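Local coordinates for ssDNA binding RNA Polymerase cofactor (Pseudomonas phage LUZ7, PDB 6QLC), which binds single-stranded DNA and probably regulates phage transcription as an RNA polymerase cofactor, at residues Tyr28-Phe33 and Asp40-Ser45. Numbering follows the deposited sequence. Where two conformers were deposited one is given.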
ATOM      1  N   TYR A  28       3.042  -5.284  10.828  1.00 49.48           N
ATOM      2  CA  TYR A  28       3.185  -4.643   9.527  1.00 45.10           C
ATOM      3  C   TYR A  28       1.978  -4.973   8.664  1.00 50.93           C
ATOM      4  O   TYR A  28       1.422  -6.072   8.734  1.00 51.00           O
ATOM      5  CB  TYR A  28       4.484  -5.094   8.797  1.00 52.58           C
ATOM      6  CG  TYR A  28       5.729  -4.421   9.348  1.00 60.91           C
ATOM      7  CD1 TYR A  28       6.107  -4.607  10.677  1.00 74.73           C
ATOM      8  CD2 TYR A  28       6.506  -3.574   8.561  1.00 69.32           C
ATOM      9  CE1 TYR A  28       7.223  -3.978  11.213  1.00 73.41           C
ATOM     10  CE2 TYR A  28       7.642  -2.938   9.092  1.00 75.16           C
ATOM     11  CZ  TYR A  28       7.990  -3.151  10.422  1.00 80.85           C
ATOM     12  OH  TYR A  28       9.097  -2.545  10.980  1.00 91.88           O
ATOM     13  N   LEU A  29       1.573  -4.014   7.844  1.00 49.55           N
ATOM     14  CA  LEU A  29       0.563  -4.248   6.819  1.00 50.34           C
ATOM     15  C   LEU A  29       1.262  -4.316   5.474  1.00 46.84           C
ATOM     16  O   LEU A  29       1.795  -3.308   5.003  1.00 56.59           O
ATOM     17  CB  LEU A  29      -0.483  -3.140   6.806  1.00 54.82           C
ATOM     18  CG  LEU A  29      -1.675  -3.546   5.958  1.00 48.69           C
ATOM     19  CD1 LEU A  29      -2.585  -4.383   6.798  1.00 47.14           C
ATOM     20  CD2 LEU A  29      -2.399  -2.339   5.432  1.00 46.66           C
ATOM     21  N   ASN A  30       1.226  -5.485   4.844  1.00 46.29           N
ATOM     22  CA  ASN A  30       1.952  -5.742   3.611  1.00 52.84           C
ATOM     23  C   ASN A  30       1.013  -5.814   2.422  1.00 46.50           C
ATOM     24  O   ASN A  30      -0.012  -6.505   2.461  1.00 42.78           O
ATOM     25  CB  ASN A  30       2.738  -7.034   3.738  1.00 49.37           C
ATOM     26  CG  ASN A  30       3.781  -6.936   4.812  1.00 57.14           C
ATOM     27  OD1 ASN A  30       4.726  -6.165   4.685  1.00 56.02           O
ATOM     28  ND2 ASN A  30       3.592  -7.672   5.902  1.00 60.29           N
ATOM     29  N   PHE A  31       1.390  -5.132   1.357  1.00 44.38           N
ATOM     30  CA  PHE A  31       0.620  -5.111   0.126  1.00 40.68           C
ATOM     31  C   PHE A  31       1.356  -5.974  -0.893  1.00 47.43           C
ATOM     32  O   PHE A  31       2.434  -5.595  -1.361  1.00 41.89           O
ATOM     33  CB  PHE A  31       0.462  -3.677  -0.371  1.00 50.41           C
ATOM     34  CG  PHE A  31      -0.306  -2.797   0.571  1.00 46.63           C
ATOM     35  CD1 PHE A  31       0.254  -2.383   1.769  1.00 52.58           C
ATOM     36  CD2 PHE A  31      -1.597  -2.412   0.266  1.00 43.60           C
ATOM     37  CE1 PHE A  31      -0.453  -1.585   2.648  1.00 50.97           C
ATOM     38  CE2 PHE A  31      -2.309  -1.611   1.126  1.00 57.27           C
ATOM     39  CZ  PHE A  31      -1.737  -1.197   2.328  1.00 51.23           C
ATOM     40  N   HIS A  32       0.776  -7.122  -1.246  1.00 42.99           N
ATOM     41  CA  HIS A  32       1.379  -8.009  -2.234  1.00 50.93           C
ATOM     42  C   HIS A  32       0.660  -7.906  -3.564  1.00 48.78           C
ATOM     43  O   HIS A  32      -0.541  -7.623  -3.621  1.00 48.20           O
ATOM     44  CB  HIS A  32       1.355  -9.461  -1.764  1.00 42.09           C
ATOM     45  CG  HIS A  32       2.358  -9.751  -0.698  1.00 51.69           C
ATOM     46  ND1 HIS A  32       2.099  -9.537   0.640  1.00 61.84           N
ATOM     47  CD2 HIS A  32       3.634 -10.199  -0.769  1.00 50.16           C
ATOM     48  CE1 HIS A  32       3.168  -9.855   1.348  1.00 57.97           C
ATOM     49  NE2 HIS A  32       4.113 -10.262   0.518  1.00 65.62           N
ATOM     50  N   PHE A  33       1.410  -8.158  -4.640  1.00 43.33           N
ATOM     51  CA  PHE A  33       0.833  -8.196  -5.969  1.00 40.52           C
ATOM     52  C   PHE A  33       1.299  -9.427  -6.742  1.00 48.12           C
ATOM     53  O   PHE A  33       2.467  -9.812  -6.632  1.00 51.28           O
ATOM     54  CB  PHE A  33       1.201  -6.936  -6.740  1.00 37.89           C
ATOM     55  CG  PHE A  33       0.317  -6.694  -7.909  1.00 60.62           C
ATOM     56  CD1 PHE A  33      -0.916  -6.061  -7.746  1.00 58.61           C
ATOM     57  CD2 PHE A  33       0.692  -7.131  -9.177  1.00 52.33           C
ATOM     58  CE1 PHE A  33      -1.758  -5.849  -8.841  1.00 60.07           C
ATOM     59  CE2 PHE A  33      -0.128  -6.930 -10.274  1.00 47.31           C
ATOM     60  CZ  PHE A  33      -1.361  -6.286 -10.113  1.00 71.51           C
ATOM     61  N   ASP A  40       4.023 -14.040  -6.035  1.00 43.16           N
ATOM     62  CA  ASP A  40       3.687 -12.642  -5.811  1.00 49.55           C
ATOM     63  C   ASP A  40       4.945 -11.893  -5.380  1.00 57.17           C
ATOM     64  O   ASP A  40       6.020 -12.481  -5.217  1.00 46.35           O
ATOM     65  CB  ASP A  40       2.515 -12.508  -4.814  1.00 50.50           C
ATOM     66  CG  ASP A  40       2.871 -12.898  -3.378  1.00 55.36           C
ATOM     67  OD1 ASP A  40       4.062 -13.058  -3.032  1.00 55.28           O
ATOM     68  OD2 ASP A  40       1.924 -13.020  -2.568  1.00 63.18           O
ATOM     69  N   VAL A  41       4.808 -10.575  -5.222  1.00 48.65           N
ATOM     70  CA  VAL A  41       5.883  -9.725  -4.724  1.00 50.30           C
ATOM     71  C   VAL A  41       5.291  -8.698  -3.756  1.00 44.68           C
ATOM     72  O   VAL A  41       4.195  -8.174  -3.980  1.00 51.76           O
ATOM     73  CB  VAL A  41       6.640  -9.048  -5.885  1.00 37.93           C
ATOM     74  CG1 VAL A  41       5.746  -8.075  -6.642  1.00 42.23           C
ATOM     75  CG2 VAL A  41       7.909  -8.365  -5.401  1.00 46.77           C
ATOM     76  N   ARG A  42       6.017  -8.414  -2.681  0.51 47.05           N
ATOM     77  CA  ARG A  42       5.568  -7.453  -1.669  0.51 51.12           C
ATOM     78  C   ARG A  42       5.885  -6.044  -2.162  0.51 47.83           C
ATOM     79  O   ARG A  42       7.038  -5.609  -2.131  0.51 48.35           O
ATOM     80  CB  ARG A  42       6.239  -7.741  -0.330  0.51 50.21           C
ATOM     81  CG  ARG A  42       5.892  -6.757   0.779  0.51 52.40           C
ATOM     82  CD  ARG A  42       6.618  -7.113   2.068  0.51 51.40           C
ATOM     83  NE  ARG A  42       6.070  -8.319   2.674  0.51 54.83           N
ATOM     84  CZ  ARG A  42       6.646  -8.984   3.669  0.51 60.93           C
ATOM     85  NH1 ARG A  42       7.797  -8.562   4.174  0.51 55.22           N
ATOM     86  NH2 ARG A  42       6.065 -10.072   4.160  0.51 59.98           N
ATOM     87  N   LEU A  43       4.862  -5.327  -2.639  1.00 42.82           N
ATOM     88  CA  LEU A  43       5.082  -3.992  -3.191  1.00 48.59           C
ATOM     89  C   LEU A  43       5.554  -3.020  -2.117  1.00 48.81           C
ATOM     90  O   LEU A  43       6.586  -2.357  -2.278  1.00 61.25           O
ATOM     91  CB  LEU A  43       3.807  -3.477  -3.855  1.00 46.25           C
ATOM     92  CG  LEU A  43       3.698  -3.871  -5.321  1.00 59.04           C
ATOM     93  CD1 LEU A  43       2.367  -3.424  -5.922  1.00 59.78           C
ATOM     94  CD2 LEU A  43       4.872  -3.275  -6.066  1.00 56.28           C
ATOM     95  N   VAL A  44       4.804  -2.915  -1.020  1.00 57.43           N
ATOM     96  CA  VAL A  44       5.047  -1.928   0.029  1.00 43.71           C
ATOM     97  C   VAL A  44       4.664  -2.551   1.358  1.00 47.45           C
ATOM     98  O   VAL A  44       3.786  -3.418   1.433  1.00 48.12           O
ATOM     99  CB  VAL A  44       4.247  -0.617  -0.168  1.00 55.80           C
ATOM    100  CG1 VAL A  44       4.430  -0.084  -1.537  1.00 67.28           C
ATOM    101  CG2 VAL A  44       2.776  -0.848   0.059  1.00 51.57           C
ATOM    102  N   SER A  45       5.323  -2.088   2.414  1.00 42.28           N
ATOM    103  CA  SER A  45       5.018  -2.515   3.771  1.00 59.99           C
ATOM    104  C   SER A  45       4.700  -1.293   4.623  1.00 55.62           C
ATOM    105  O   SER A  45       5.346  -0.251   4.489  1.00 53.97           O
ATOM    106  CB  SER A  45       6.192  -3.289   4.365  1.00 51.43           C
ATOM    107  OG  SER A  45       5.740  -4.252   5.289  1.00 60.57           O
TER
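Arg42 reaches along the sheet face it shares with His32 and Asn30, meeting first one and then the other; the path is that of one of two modelled conformers, so its far end is not firmly placed. Its CB lies 3.4 Å from His32 NE2, and CG sits over the imidazole as a CH-pi contact, 4.3 Å from the ring centroid. With CG anti to the backbone N (chi1 177°) the chain extends past the imidazole. CD then approaches Asn30 OD1 at 3.4 Å. A bend at chi3 (-71°) lays the guanidinium on the Asn30 amide, the planes 17° apart. Asn30 OD1, itself doubtfully placed, stands over one guanidinium face, nearest NE but at an angle too poor for a hydrogen bond. CZ and NH1 also have OD1 as their nearest neighbour, and NH2 comes closest to Asn30 ND2, at 3.9 Å. His32 CE1 lies at the guanidinium edge. Asp40 adds its carboxylate beside the imidazole, OD1 3.7 Å from His32 CD2. Backbone bonds tie strands 27-34 and 40-48 into an antiparallel hairpin interrupted by a classic beta bulge: Leu43 and Val44 both face Phe31, whose N donates almost straight to Val44 O and whose O accepts from Leu43 N. Beyond the bulge Phe33 and Val41 exchange two bonds. Val44 CG2 meets Phe31 CD1 on the opposite face, at 3.4 Å; from the bulge, Leu43 CD1 reaches Phe33 CB at 3.8 Å. Tyr28, Asn30, Phe31 and His32 also pair with an antiparallel strand of the second subunit, where the Phe31 ring meets Phe31 of that subunit.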